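Local coordinates for glycoside hydrolase family 88 protein (Bacteroides vulgatus, PDB 4Q88) that is probably a glycoside hydrolase, though its substrate has not been established, at residues 26-31 and 46-51; 52-57 and 354-359; 110-115 and 155-160; 217-222 and 234-239. One frame throughout, in Å; residues are numbered along the deposited sequence. Where two conformers were deposited one is given.

The four contacts join helices of a mainly helical chain. The family belongs to the six-hairpin clan, consistent with an (alpha/alpha)6 barrel. Contact 1 comes first in sequence. It and contact 2 share helix 39-55, and their centres lie about 15 Å apart. Contact 2 reaches across nearly 300 residues to helix 341-358, so contacts 3 and 4 fall between its two segments along the chain. Contact 3 joins helices 103-113 and 144-159. It touches contact 1 through Met49 and Leu110. Contact 4 joins helices 209-225 and 233-249, and lies about 26 Å from contact 1, centre to centre. Contact 4 is buried, whereas contacts 2 and 3 lie at the surface.

Contact 1 of 4, residues 26-31 and 46-51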
loop_
_atom_site.group_PDB
_atom_site.type_symbol
_atom_site.label_atom_id
_atom_site.label_comp_id
_atom_site.label_asym_id
_atom_site.label_seq_id
_atom_site.Cartn_x
_atom_site.Cartn_y
_atom_site.Cartn_z
ATOM N N ARG A 26 -1.976 -11.407 -17.517
ATOM C CA ARG A 26 -2.060 -12.733 -16.887
ATOM C C ARG A 26 -3.075 -12.700 -15.776
ATOM O O ARG A 26 -3.967 -13.558 -15.704
ATOM C CB ARG A 26 -0.707 -13.174 -16.361
ATOM C CG ARG A 26 -0.701 -14.591 -15.758
ATOM C CD ARG A 26 0.414 -14.778 -14.756
ATOM N NE ARG A 26 0.126 -15.805 -13.751
ATOM C CZ ARG A 26 -0.345 -15.578 -12.512
ATOM N NH1 ARG A 26 -0.632 -14.326 -12.059
ATOM N NH2 ARG A 26 -0.542 -16.633 -11.705
ATOM N N TYR A 27 -2.980 -11.695 -14.900
ATOM C CA TYR A 27 -3.897 -11.643 -13.762
ATOM C C TYR A 27 -5.369 -11.486 -14.214
ATOM O O TYR A 27 -6.249 -12.230 -13.764
ATOM C CB TYR A 27 -3.489 -10.514 -12.783
ATOM C CG TYR A 27 -4.361 -10.518 -11.593
ATOM C CD1 TYR A 27 -4.090 -11.362 -10.530
ATOM C CD2 TYR A 27 -5.480 -9.725 -11.531
ATOM C CE1 TYR A 27 -4.925 -11.416 -9.440
ATOM C CE2 TYR A 27 -6.324 -9.768 -10.448
ATOM C CZ TYR A 27 -6.029 -10.609 -9.400
ATOM O OH TYR A 27 -6.850 -10.659 -8.305
ATOM N N GLN A 28 -5.631 -10.550 -15.137
ATOM C CA GLN A 28 -7.002 -10.291 -15.561
ATOM C C GLN A 28 -7.580 -11.428 -16.405
ATOM O O GLN A 28 -8.788 -11.661 -16.365
ATOM C CB GLN A 28 -7.122 -8.947 -16.300
ATOM C CG GLN A 28 -6.782 -7.773 -15.389
ATOM C CD GLN A 28 -7.032 -6.411 -15.986
ATOM O OE1 GLN A 28 -7.548 -6.273 -17.092
ATOM N NE2 GLN A 28 -6.710 -5.379 -15.217
ATOM N N SER A 29 -6.728 -12.157 -17.132
ATOM C CA SER A 29 -7.222 -13.274 -17.944
ATOM C C SER A 29 -7.586 -14.439 -17.038
ATOM O O SER A 29 -8.506 -15.185 -17.332
ATOM C CB SER A 29 -6.184 -13.716 -18.992
ATOM O OG SER A 29 -5.066 -14.341 -18.385
HETATM N N MSE A 30 -6.871 -14.577 -15.924
HETATM C CA MSE A 30 -7.066 -15.686 -14.994
HETATM C C MSE A 30 -8.148 -15.462 -13.974
HETATM O O MSE A 30 -8.722 -16.414 -13.480
HETATM C CB MSE A 30 -5.800 -15.951 -14.185
HETATM C CG MSE A 30 -4.781 -16.824 -14.910
HETATM SE SE MSE A 30 -3.206 -17.010 -13.735
HETATM C CE MSE A 30 -3.996 -17.975 -12.203
ATOM N N HIS A 31 -8.440 -14.209 -13.634
ATOM C CA HIS A 31 -9.359 -13.896 -12.553
ATOM C C HIS A 31 -10.466 -12.954 -13.010
ATOM O O HIS A 31 -10.201 -11.874 -13.518
ATOM C CB HIS A 31 -8.572 -13.229 -11.397
ATOM C CG HIS A 31 -7.464 -14.074 -10.864
ATOM N ND1 HIS A 31 -7.668 -15.034 -9.899
ATOM C CD2 HIS A 31 -6.152 -14.148 -11.195
ATOM C CE1 HIS A 31 -6.524 -15.644 -9.636
ATOM N NE2 HIS A 31 -5.591 -15.124 -10.409
ATOM N N THR A 46 -5.778 -0.843 -6.720
ATOM C CA THR A 46 -4.837 0.308 -6.686
ATOM C C THR A 46 -3.678 0.174 -7.691
ATOM O O THR A 46 -3.310 1.145 -8.365
ATOM C CB THR A 46 -4.311 0.647 -5.250
ATOM O OG1 THR A 46 -3.388 -0.337 -4.755
ATOM C CG2 THR A 46 -5.461 0.785 -4.304
ATOM N N GLY A 47 -3.132 -1.020 -7.844
ATOM C CA GLY A 47 -2.135 -1.272 -8.859
ATOM C C GLY A 47 -2.657 -1.113 -10.261
ATOM O O GLY A 47 -2.046 -0.464 -11.115
ATOM N N ASN A 48 -3.834 -1.681 -10.506
ATOM C CA ASN A 48 -4.465 -1.550 -11.828
ATOM C C ASN A 48 -4.735 -0.096 -12.185
ATOM O O ASN A 48 -4.501 0.346 -13.321
ATOM C CB ASN A 48 -5.744 -2.364 -11.896
ATOM C CG ASN A 48 -6.279 -2.474 -13.324
ATOM O OD1 ASN A 48 -5.545 -2.808 -14.241
ATOM N ND2 ASN A 48 -7.536 -2.223 -13.499
HETATM N N MSE A 49 -5.201 0.705 -11.216
HETATM C CA MSE A 49 -5.452 2.113 -11.505
HETATM C C MSE A 49 -4.140 2.855 -11.821
HETATM O O MSE A 49 -4.097 3.822 -12.646
HETATM C CB MSE A 49 -6.231 2.714 -10.295
HETATM C CG MSE A 49 -7.662 2.210 -10.048
HETATM SE SE MSE A 49 -8.688 2.334 -11.728
HETATM C CE MSE A 49 -8.548 4.205 -12.195
ATOM N N GLU A 50 -3.065 2.454 -11.159
ATOM C CA GLU A 50 -1.723 2.982 -11.485
ATOM C C GLU A 50 -1.336 2.658 -12.940
ATOM O O GLU A 50 -0.879 3.552 -13.687
ATOM C CB GLU A 50 -0.681 2.443 -10.533
ATOM C CG GLU A 50 0.588 3.269 -10.505
ATOM C CD GLU A 50 0.404 4.612 -9.804
ATOM O OE1 GLU A 50 -0.493 4.760 -8.939
ATOM O OE2 GLU A 50 1.168 5.565 -10.111
ATOM N N VAL A 51 -1.562 1.426 -13.355
ATOM C CA VAL A 51 -1.336 1.023 -14.778
ATOM C C VAL A 51 -2.197 1.836 -15.739
ATOM O O VAL A 51 -1.711 2.288 -16.780
ATOM C CB VAL A 51 -1.556 -0.475 -15.011
ATOM C CG1 VAL A 51 -1.212 -0.860 -16.445
ATOM C CG2 VAL A 51 -0.681 -1.262 -14.068
#
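Gln28 and Asn48 meet through their terminal amides. Both lie on helices, Gln28 near the end of helix 13-30 and Asn48 within helix 39-55. Their CA atoms are 9.8 Å apart, so the side chains span the gap.

NE2 of Gln28 lies 3.0 Å from OD1 of Asn48. The two amide planes stand 74° apart, and the side chains cross at about a right angle. Gln28 is extended beyond CG, which carries its amide across to the other helix. In Asn48, CG is anti to the backbone N (chi1 -169°), and the amide projects toward helix 13-30. Clear hydrogen bonds hold both amides from outside. NE2 of Gln28 bonds to Tyr44 OH. OD1 of Asn48 accepts from Asn24, while its ND2 bonds to Ser64 OG and Tyr60 O. These bonds should fix the rotation of the buried Asn48 amide. Two successive helices are thus joined by a polar network around a buried amide, in what is probably a helical-hairpin fold.

Aromatic packing belongs to the 26-31 side and does not reach Asn48. The Tyr27 ring meets that of Tyr44, and CD2 of His31 sits 3.4 Å above one face of the Tyr27 ring, offset toward its rim.

Helix 58-70 lies against both sides of the contact, with Tyr60 and Tyr63 touching Gln28 and Tyr60 touching Val51. Helix 341-358 touches Tyr27, Glu50 and Val51. Met49 packs on helix 103-113.

Contact 2 of 4, residues 52-57 and 354-359; sequences CALTGN and RVRFLQ
Leu54 lies over the guanidinium of Arg356 and against the side chain of Val355. Its CD1 methyl sits 3.9 Å above the guanidinium plane, over the centre of the group. The two side chains slide past each other in opposite directions. The Arg356 chain is extended from CG to NE, which brings its flat end across to helix 39-55. A chi1 of -176° turns the branched end of Leu54 to the other helix.

Val355 meets the same branched end at an oblique angle, methyl against methyl. CD1 of Leu54, shared with the guanidinium, is 4.0 Å from CG1 of Val355, and CD2 of Leu54 is as far from CG2 of Val355.

The edge of the guanidinium faces the backbone. Ala53 O lies near its plane, 3.7 Å from NH2 of Arg356, too far for a direct bond. Water 1 bridges the gap. It donates to Ala53 O at 3.0 Å and accepts from Arg356 NH1 at 3.2 Å. An arginine near the solvent therefore reaches a carbonyl in the last turn of a helix through one water.

Thr55 and Asn57 shape the end of that helix. Thr55 OG1 accepts from Asn57 N at 3.2 Å, an ST turn, and Gly56 between them has positive phi.

The contact packs the C-terminal end of the last helix, 341-358, against the end of an early one, 39-55, and so brings the end of the chain back to its beginning. Helix 13-30 packs on both Leu54 and Val355, through Ile20 and Leu16. Arg356 also touches Asn287 of helix 272-287.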
loop_
_atom_site.group_PDB
_atom_site.type_symbol
_atom_site.label_atom_id
_atom_site.label_comp_id
_atom_site.label_asym_id
_atom_site.label_seq_id
_atom_site.Cartn_x
_atom_site.Cartn_y
_atom_site.Cartn_z
ATOM N N CYS A 52 -3.454 2.060 -15.367
ATOM C CA CYS A 52 -4.328 2.897 -16.207
ATOM C C CYS A 52 -3.827 4.313 -16.307
ATOM O O CYS A 52 -3.883 4.949 -17.401
ATOM C CB CYS A 52 -5.750 2.914 -15.720
ATOM S SG CYS A 52 -6.567 1.334 -15.866
ATOM N N ALA A 53 -3.321 4.867 -15.216
ATOM C CA ALA A 53 -2.724 6.199 -15.293
ATOM C C ALA A 53 -1.521 6.262 -16.231
ATOM O O ALA A 53 -1.255 7.274 -16.876
ATOM C CB ALA A 53 -2.312 6.683 -13.891
ATOM N N LEU A 54 -0.710 5.210 -16.225
ATOM C CA LEU A 54 0.527 5.179 -16.997
ATOM C C LEU A 54 0.228 4.907 -18.458
ATOM O O LEU A 54 0.954 5.393 -19.316
ATOM C CB LEU A 54 1.450 4.068 -16.516
ATOM C CG LEU A 54 2.806 3.957 -17.163
ATOM C CD1 LEU A 54 3.711 5.099 -16.732
ATOM C CD2 LEU A 54 3.415 2.610 -16.790
ATOM N N THR A 55 -0.820 4.152 -18.729
ATOM C CA THR A 55 -1.020 3.590 -20.068
ATOM C C THR A 55 -2.294 4.013 -20.786
ATOM O O THR A 55 -2.410 3.866 -22.007
ATOM C CB THR A 55 -1.039 2.031 -20.049
ATOM O OG1 THR A 55 -2.224 1.550 -19.391
ATOM C CG2 THR A 55 0.238 1.437 -19.439
ATOM N N GLY A 56 -3.284 4.459 -20.049
ATOM C CA GLY A 56 -4.576 4.754 -20.619
ATOM C C GLY A 56 -5.363 3.592 -21.163
ATOM O O GLY A 56 -6.308 3.788 -21.928
ATOM N N ASN A 57 -5.020 2.383 -20.755
ATOM C CA ASN A 57 -5.583 1.192 -21.347
ATOM C C ASN A 57 -7.052 1.051 -20.956
ATOM O O ASN A 57 -7.381 0.900 -19.782
ATOM C CB ASN A 57 -4.755 -0.038 -20.954
ATOM C CG ASN A 57 -5.251 -1.320 -21.604
ATOM O OD1 ASN A 57 -6.380 -1.731 -21.402
ATOM N ND2 ASN A 57 -4.388 -1.967 -22.377
ATOM N N ARG A 354 8.841 2.819 -12.079
ATOM C CA ARG A 354 10.091 2.585 -12.759
ATOM C C ARG A 354 10.078 3.154 -14.196
ATOM O O ARG A 354 11.064 3.744 -14.631
ATOM C CB ARG A 354 10.410 1.120 -12.818
ATOM C CG ARG A 354 11.752 0.771 -13.454
ATOM C CD ARG A 354 12.927 1.313 -12.644
ATOM N NE ARG A 354 14.172 0.846 -13.237
ATOM C CZ ARG A 354 15.397 1.107 -12.814
ATOM N NH1 ARG A 354 15.654 1.836 -11.740
ATOM N NH2 ARG A 354 16.389 0.587 -13.496
ATOM N N VAL A 355 8.962 2.978 -14.893
ATOM C CA VAL A 355 8.796 3.596 -16.229
ATOM C C VAL A 355 8.961 5.108 -16.101
ATOM O O VAL A 355 9.709 5.729 -16.887
ATOM C CB VAL A 355 7.428 3.251 -16.861
ATOM C CG1 VAL A 355 7.238 4.045 -18.165
ATOM C CG2 VAL A 355 7.331 1.784 -17.116
ATOM N N ARG A 356 8.329 5.730 -15.091
ATOM C CA ARG A 356 8.428 7.146 -14.921
ATOM C C ARG A 356 9.846 7.582 -14.577
ATOM O O ARG A 356 10.273 8.650 -14.937
ATOM C CB ARG A 356 7.410 7.686 -13.918
ATOM C CG ARG A 356 5.968 7.288 -14.179
ATOM C CD ARG A 356 5.033 8.052 -13.254
ATOM N NE ARG A 356 3.622 7.698 -13.470
ATOM C CZ ARG A 356 2.862 8.174 -14.463
ATOM N NH1 ARG A 356 3.373 9.055 -15.307
ATOM N NH2 ARG A 356 1.584 7.791 -14.600
ATOM N N PHE A 357 10.589 6.754 -13.868
ATOM C CA PHE A 357 11.996 7.050 -13.527
ATOM C C PHE A 357 12.916 6.980 -14.763
ATOM O O PHE A 357 13.935 7.643 -14.791
ATOM C CB PHE A 357 12.397 6.014 -12.435
ATOM C CG PHE A 357 13.832 6.021 -12.038
ATOM C CD1 PHE A 357 14.265 6.796 -10.961
ATOM C CD2 PHE A 357 14.751 5.208 -12.683
ATOM C CE1 PHE A 357 15.597 6.784 -10.563
ATOM C CE2 PHE A 357 16.087 5.206 -12.302
ATOM C CZ PHE A 357 16.509 5.980 -11.229
ATOM N N LEU A 358 12.563 6.182 -15.764
ATOM C CA LEU A 358 13.412 5.992 -16.928
ATOM C C LEU A 358 13.223 7.168 -17.878
ATOM O O LEU A 358 13.986 7.353 -18.795
ATOM C CB LEU A 358 13.118 4.679 -17.638
ATOM C CG LEU A 358 13.608 3.449 -16.875
ATOM C CD1 LEU A 358 13.485 2.247 -17.801
ATOM C CD2 LEU A 358 15.045 3.569 -16.402
ATOM N N GLN A 359 12.183 7.938 -17.607
ATOM C CA GLN A 359 11.977 9.308 -18.084
ATOM C C GLN A 359 10.717 9.145 -18.903
ATOM O O GLN A 359 9.598 9.282 -18.382
ATOM C CB GLN A 359 13.173 9.899 -18.874
ATOM C CG GLN A 359 12.879 11.181 -19.664
ATOM C CD GLN A 359 13.210 12.497 -18.944
ATOM O OE1 GLN A 359 12.556 12.886 -17.963
ATOM N NE2 GLN A 359 14.198 13.215 -19.472
ATOM O OXT GLN A 359 10.801 8.780 -20.076
HETATM O O HOH W 1 1.145 8.840 -17.616
#

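Contact 3 of 4, residues 110-115 and 155-160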
loop_
_atom_site.group_PDB
_atom_site.type_symbol
_atom_site.label_atom_id
_atom_site.label_comp_id
_atom_site.label_asym_id
_atom_site.label_seq_id
_atom_site.Cartn_x
_atom_site.Cartn_y
_atom_site.Cartn_z
ATOM N N LEU A 110 -12.159 6.282 -10.032
ATOM C CA LEU A 110 -13.137 6.077 -11.121
ATOM C C LEU A 110 -14.162 7.228 -11.241
ATOM O O LEU A 110 -14.527 7.651 -12.353
ATOM C CB LEU A 110 -13.818 4.727 -10.951
ATOM C CG LEU A 110 -12.912 3.526 -11.200
ATOM C CD1 LEU A 110 -13.622 2.259 -10.778
ATOM C CD2 LEU A 110 -12.423 3.441 -12.647
ATOM N N TYR A 111 -14.591 7.758 -10.111
ATOM C CA TYR A 111 -15.401 8.978 -10.096
ATOM C C TYR A 111 -14.719 10.159 -10.788
ATOM O O TYR A 111 -15.358 10.922 -11.550
ATOM C CB TYR A 111 -15.708 9.346 -8.659
ATOM C CG TYR A 111 -16.480 10.626 -8.509
ATOM C CD1 TYR A 111 -15.845 11.842 -8.521
ATOM C CD2 TYR A 111 -17.867 10.605 -8.359
ATOM C CE1 TYR A 111 -16.539 13.044 -8.390
ATOM C CE2 TYR A 111 -18.572 11.805 -8.228
ATOM C CZ TYR A 111 -17.901 12.994 -8.268
ATOM O OH TYR A 111 -18.579 14.160 -8.132
ATOM N N LYS A 112 -13.443 10.393 -10.486
ATOM C CA LYS A 112 -12.764 11.497 -11.167
ATOM C C LYS A 112 -12.801 11.397 -12.686
ATOM O O LYS A 112 -12.894 12.426 -13.388
ATOM C CB LYS A 112 -11.311 11.620 -10.684
ATOM C CG LYS A 112 -11.212 12.189 -9.279
ATOM C CD LYS A 112 -11.805 13.602 -9.151
ATOM C CE LYS A 112 -11.123 14.610 -10.064
ATOM N NZ LYS A 112 -9.661 14.775 -9.744
ATOM N N LEU A 113 -12.722 10.184 -13.201
ATOM C CA LEU A 113 -12.792 9.960 -14.651
ATOM C C LEU A 113 -14.164 10.198 -15.245
ATOM O O LEU A 113 -14.273 10.646 -16.404
ATOM C CB LEU A 113 -12.351 8.542 -15.041
ATOM C CG LEU A 113 -10.960 8.158 -14.588
ATOM C CD1 LEU A 113 -10.667 6.721 -15.000
ATOM C CD2 LEU A 113 -9.913 9.107 -15.146
ATOM N N ASP A 114 -15.210 9.900 -14.477
ATOM C CA ASP A 114 -16.595 9.939 -15.007
ATOM C C ASP A 114 -17.514 10.157 -13.807
ATOM O O ASP A 114 -18.020 9.180 -13.225
ATOM C CB ASP A 114 -16.886 8.615 -15.717
ATOM C CG ASP A 114 -18.299 8.509 -16.243
ATOM O OD1 ASP A 114 -18.881 9.552 -16.602
ATOM O OD2 ASP A 114 -18.812 7.362 -16.305
ATOM N N PRO A 115 -17.660 11.425 -13.388
ATOM C CA PRO A 115 -18.364 11.726 -12.156
ATOM C C PRO A 115 -19.787 11.287 -12.175
ATOM O O PRO A 115 -20.504 11.527 -13.140
ATOM C CB PRO A 115 -18.261 13.248 -12.049
ATOM C CG PRO A 115 -16.949 13.545 -12.701
ATOM C CD PRO A 115 -16.901 12.593 -13.861
HETATM N N MSE A 155 -10.594 11.736 -1.221
HETATM C CA MSE A 155 -11.966 12.233 -0.901
HETATM C C MSE A 155 -11.937 13.727 -0.761
HETATM O O MSE A 155 -12.865 14.419 -1.240
HETATM C CB MSE A 155 -12.622 11.584 0.336
HETATM C CG MSE A 155 -12.825 10.044 0.194
HETATM SE SE MSE A 155 -13.916 9.566 -1.364
HETATM C CE MSE A 155 -15.499 10.594 -0.820
ATOM N N TYR A 156 -10.883 14.272 -0.153
ATOM C CA TYR A 156 -10.662 15.729 -0.145
ATOM C C TYR A 156 -10.617 16.274 -1.563
ATOM O O TYR A 156 -11.234 17.329 -1.862
ATOM C CB TYR A 156 -9.386 16.147 0.620
ATOM C CG TYR A 156 -9.213 17.628 0.558
ATOM C CD1 TYR A 156 -9.902 18.449 1.439
ATOM C CD2 TYR A 156 -8.482 18.241 -0.475
ATOM C CE1 TYR A 156 -9.855 19.833 1.352
ATOM C CE2 TYR A 156 -8.409 19.643 -0.572
ATOM C CZ TYR A 156 -9.095 20.432 0.356
ATOM O OH TYR A 156 -9.053 21.807 0.298
ATOM N N ASP A 157 -9.854 15.627 -2.449
ATOM C CA ASP A 157 -9.747 16.130 -3.825
ATOM C C ASP A 157 -11.129 16.321 -4.468
ATOM O O ASP A 157 -11.398 17.342 -5.181
ATOM C CB ASP A 157 -8.945 15.132 -4.664
ATOM C CG ASP A 157 -8.809 15.565 -6.084
ATOM O OD1 ASP A 157 -8.333 16.688 -6.300
ATOM O OD2 ASP A 157 -9.172 14.789 -6.961
ATOM N N ILE A 158 -12.020 15.384 -4.199
ATOM C CA ILE A 158 -13.430 15.473 -4.706
ATOM C C ILE A 158 -14.296 16.486 -3.965
ATOM O O ILE A 158 -14.895 17.363 -4.603
ATOM C CB ILE A 158 -14.100 14.109 -4.689
ATOM C CG1 ILE A 158 -13.364 13.174 -5.659
ATOM C CG2 ILE A 158 -15.589 14.212 -5.090
ATOM C CD1 ILE A 158 -13.663 11.711 -5.427
ATOM N N THR A 159 -14.360 16.382 -2.644
ATOM C CA THR A 159 -15.302 17.149 -1.854
ATOM C C THR A 159 -14.873 18.537 -1.451
ATOM O O THR A 159 -15.729 19.400 -1.126
ATOM C CB THR A 159 -15.639 16.413 -0.554
ATOM O OG1 THR A 159 -14.461 16.285 0.227
ATOM C CG2 THR A 159 -16.261 15.022 -0.825
ATOM N N LYS A 160 -13.558 18.743 -1.418
ATOM C CA LYS A 160 -12.903 19.855 -0.748
ATOM C C LYS A 160 -13.344 20.062 0.675
ATOM O O LYS A 160 -13.271 21.169 1.187
ATOM C CB LYS A 160 -13.067 21.161 -1.552
ATOM C CG LYS A 160 -12.787 21.005 -3.027
ATOM C CD LYS A 160 -11.352 20.632 -3.331
ATOM C CE LYS A 160 -11.016 20.965 -4.776
ATOM N NZ LYS A 160 -10.466 19.864 -5.585
#
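The last turns of helices 103-113 and 144-159 come together here, with the CA atoms of Lys112 and Ile158 7.6 Å apart. Lys112 meets Asp157 in a salt bridge. NZ of Lys112 donates to OD2 of Asp157 at 2.8 Å, on the syn lone pair of that oxygen. The Lys112 chain is bent at chi2, chi3 and chi4. It curls back instead of extending, and its CD methylene lies 3.8 Å from CG1 of Ile158.

Ile158 also packs on Tyr111. Its CG2 methyl is 3.6 Å from CE1 of Tyr111, in an oblique approach to the ring. CD1 of Ile158 is 3.8 Å from CD1 of Tyr111. The trans chi1 of Tyr111 (177°) swings its ring out to Ile158. Pro115 CA covers the centre of one ring face. Ile120 of helix 117-132 touches both Tyr111 and Ile158.

Lys160 folds back on Asp157. Its NZ donates to Asp157 O at 2.7 Å, in the carbonyl plane and on a lone pair. It also makes a long salt bridge to Asp157 OD1. Asp157 thus stands between two lysines at the surface, and their positive charges probably favour its ionised form. Their ammonium groups stay well apart, and the carboxylate between them should offset much of their mutual repulsion.

Contact 4 of 4, residues 217-222 and 234-239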
loop_
_atom_site.group_PDB
_atom_site.type_symbol
_atom_site.label_atom_id
_atom_site.label_comp_id
_atom_site.label_asym_id
_atom_site.label_seq_id
_atom_site.Cartn_x
_atom_site.Cartn_y
_atom_site.Cartn_z
ATOM N N ALA A 217 4.792 3.442 1.213
ATOM C CA ALA A 217 3.985 3.692 -0.031
ATOM C C ALA A 217 2.771 4.606 0.252
ATOM O O ALA A 217 2.423 5.421 -0.586
ATOM C CB ALA A 217 3.501 2.402 -0.623
ATOM N N ALA A 218 2.160 4.431 1.418
ATOM C CA ALA A 218 1.084 5.322 1.846
ATOM C C ALA A 218 1.481 6.763 1.866
ATOM O O ALA A 218 0.719 7.651 1.383
ATOM C CB ALA A 218 0.493 4.877 3.178
ATOM N N PHE A 219 2.625 7.081 2.464
ATOM C CA PHE A 219 3.037 8.478 2.524
ATOM C C PHE A 219 3.304 9.021 1.150
ATOM O O PHE A 219 2.983 10.187 0.859
ATOM C CB PHE A 219 4.281 8.654 3.411
ATOM C CG PHE A 219 3.950 8.700 4.864
ATOM C CD1 PHE A 219 3.315 9.795 5.384
ATOM C CD2 PHE A 219 4.214 7.651 5.703
ATOM C CE1 PHE A 219 2.998 9.884 6.727
ATOM C CE2 PHE A 219 3.834 7.685 7.034
ATOM C CZ PHE A 219 3.222 8.820 7.555
ATOM N N ALA A 220 3.867 8.199 0.256
ATOM C CA ALA A 220 3.997 8.658 -1.139
ATOM C C ALA A 220 2.659 8.987 -1.781
ATOM O O ALA A 220 2.476 10.077 -2.426
ATOM C CB ALA A 220 4.713 7.614 -1.983
ATOM N N LYS A 221 1.682 8.110 -1.592
ATOM C CA LYS A 221 0.352 8.364 -2.132
ATOM C C LYS A 221 -0.333 9.599 -1.508
ATOM O O LYS A 221 -1.061 10.340 -2.198
ATOM C CB LYS A 221 -0.534 7.149 -2.028
ATOM C CG LYS A 221 -0.114 6.042 -3.007
ATOM C CD LYS A 221 -0.752 4.735 -2.729
ATOM C CE LYS A 221 -2.136 4.570 -3.246
ATOM N NZ LYS A 221 -2.290 4.670 -4.736
ATOM N N VAL A 222 -0.125 9.803 -0.218
ATOM C CA VAL A 222 -0.625 11.001 0.432
ATOM C C VAL A 222 -0.001 12.247 -0.227
ATOM O O VAL A 222 -0.745 13.169 -0.659
ATOM C CB VAL A 222 -0.350 10.998 1.940
ATOM C CG1 VAL A 222 -0.474 12.409 2.518
ATOM C CG2 VAL A 222 -1.294 10.075 2.673
ATOM N N GLU A 234 4.541 19.383 5.594
ATOM C CA GLU A 234 5.959 19.278 5.958
ATOM C C GLU A 234 6.205 18.110 6.966
ATOM O O GLU A 234 7.223 17.452 6.834
ATOM C CB GLU A 234 6.555 20.569 6.429
ATOM C CG GLU A 234 6.632 21.620 5.306
ATOM C CD GLU A 234 7.536 21.242 4.117
ATOM O OE1 GLU A 234 8.435 20.335 4.213
ATOM O OE2 GLU A 234 7.348 21.852 3.032
ATOM N N GLU A 235 5.240 17.842 7.857
ATOM C CA GLU A 235 5.346 16.667 8.734
ATOM C C GLU A 235 5.422 15.362 7.928
ATOM O O GLU A 235 6.189 14.441 8.257
ATOM C CB GLU A 235 4.208 16.599 9.735
ATOM C CG GLU A 235 4.261 17.709 10.783
ATOM C CD GLU A 235 3.119 17.617 11.777
ATOM O OE1 GLU A 235 2.704 16.493 12.131
ATOM O OE2 GLU A 235 2.625 18.677 12.195
ATOM N N TYR A 236 4.562 15.260 6.911
ATOM C CA TYR A 236 4.550 14.040 6.105
ATOM C C TYR A 236 5.834 13.887 5.302
ATOM O O TYR A 236 6.394 12.793 5.185
ATOM C CB TYR A 236 3.309 13.986 5.198
ATOM C CG TYR A 236 1.973 14.186 5.932
ATOM C CD1 TYR A 236 1.737 13.677 7.222
ATOM C CD2 TYR A 236 0.940 14.913 5.319
ATOM C CE1 TYR A 236 0.510 13.866 7.871
ATOM C CE2 TYR A 236 -0.291 15.073 5.922
ATOM C CZ TYR A 236 -0.511 14.584 7.211
ATOM O OH TYR A 236 -1.745 14.829 7.776
ATOM N N ILE A 237 6.304 14.960 4.700
ATOM C CA ILE A 237 7.580 14.920 3.984
ATOM C C ILE A 237 8.734 14.478 4.894
ATOM O O ILE A 237 9.559 13.631 4.516
ATOM C CB ILE A 237 7.906 16.281 3.312
ATOM C CG1 ILE A 237 6.934 16.485 2.186
ATOM C CG2 ILE A 237 9.332 16.302 2.783
ATOM C CD1 ILE A 237 6.932 17.897 1.610
ATOM N N THR A 238 8.781 15.013 6.105
ATOM C CA THR A 238 9.827 14.667 7.031
ATOM C C THR A 238 9.741 13.186 7.414
ATOM O O THR A 238 10.775 12.518 7.420
ATOM C CB THR A 238 9.737 15.508 8.301
ATOM O OG1 THR A 238 10.081 16.850 7.970
ATOM C CG2 THR A 238 10.692 15.008 9.326
ATOM N N ARG A 239 8.528 12.695 7.610
ATOM C CA ARG A 239 8.359 11.288 7.947
ATOM C C ARG A 239 8.803 10.429 6.763
ATOM O O ARG A 239 9.530 9.434 6.954
ATOM C CB ARG A 239 6.941 10.978 8.384
ATOM C CG ARG A 239 6.674 9.513 8.683
ATOM C CD ARG A 239 7.492 8.962 9.821
ATOM N NE ARG A 239 7.523 9.857 10.971
ATOM C CZ ARG A 239 6.542 10.021 11.849
ATOM N NH1 ARG A 239 5.460 9.272 11.805
ATOM N NH2 ARG A 239 6.700 10.873 12.849
#
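Arg239 leaves its helix with chi1 at 177°, which places the CG methylene over one face of the Phe219 ring. Phe219 has its own CG beside the backbone N, and its ring points at the other helix. CG of Arg239 lies 4.0 Å from the centroid of the Phe219 ring, 27° off the normal. This is a CH-pi contact, shifted toward the rim. Further out, the Arg239 chain bends at chi2 and chi3. Its guanidinium leaves the ring to form a salt bridge with Asp176 and a cation-pi contact with Tyr180.

The segments belong to helices 209-225 and 233-249. Their own axes pass 10.0 Å apart and run roughly antiparallel, at 145°. Such packing of consecutive helices fits the six-hairpin glycosidase family, built on an alpha/alpha barrel.

Tyr236, about one turn before Arg239, meets the edge of the Phe219 ring, its CD1 4.0 Å from CE1 of Phe219. Its other ortho carbon, CD2, is 4.0 Å from CG1 of Val222. Both partners approach the Tyr236 ring obliquely from the same side. Leu172 of helix 163-179 touches both Phe219 and Tyr236, and Met149 of helix 144-159 packs on Phe219 and Val222.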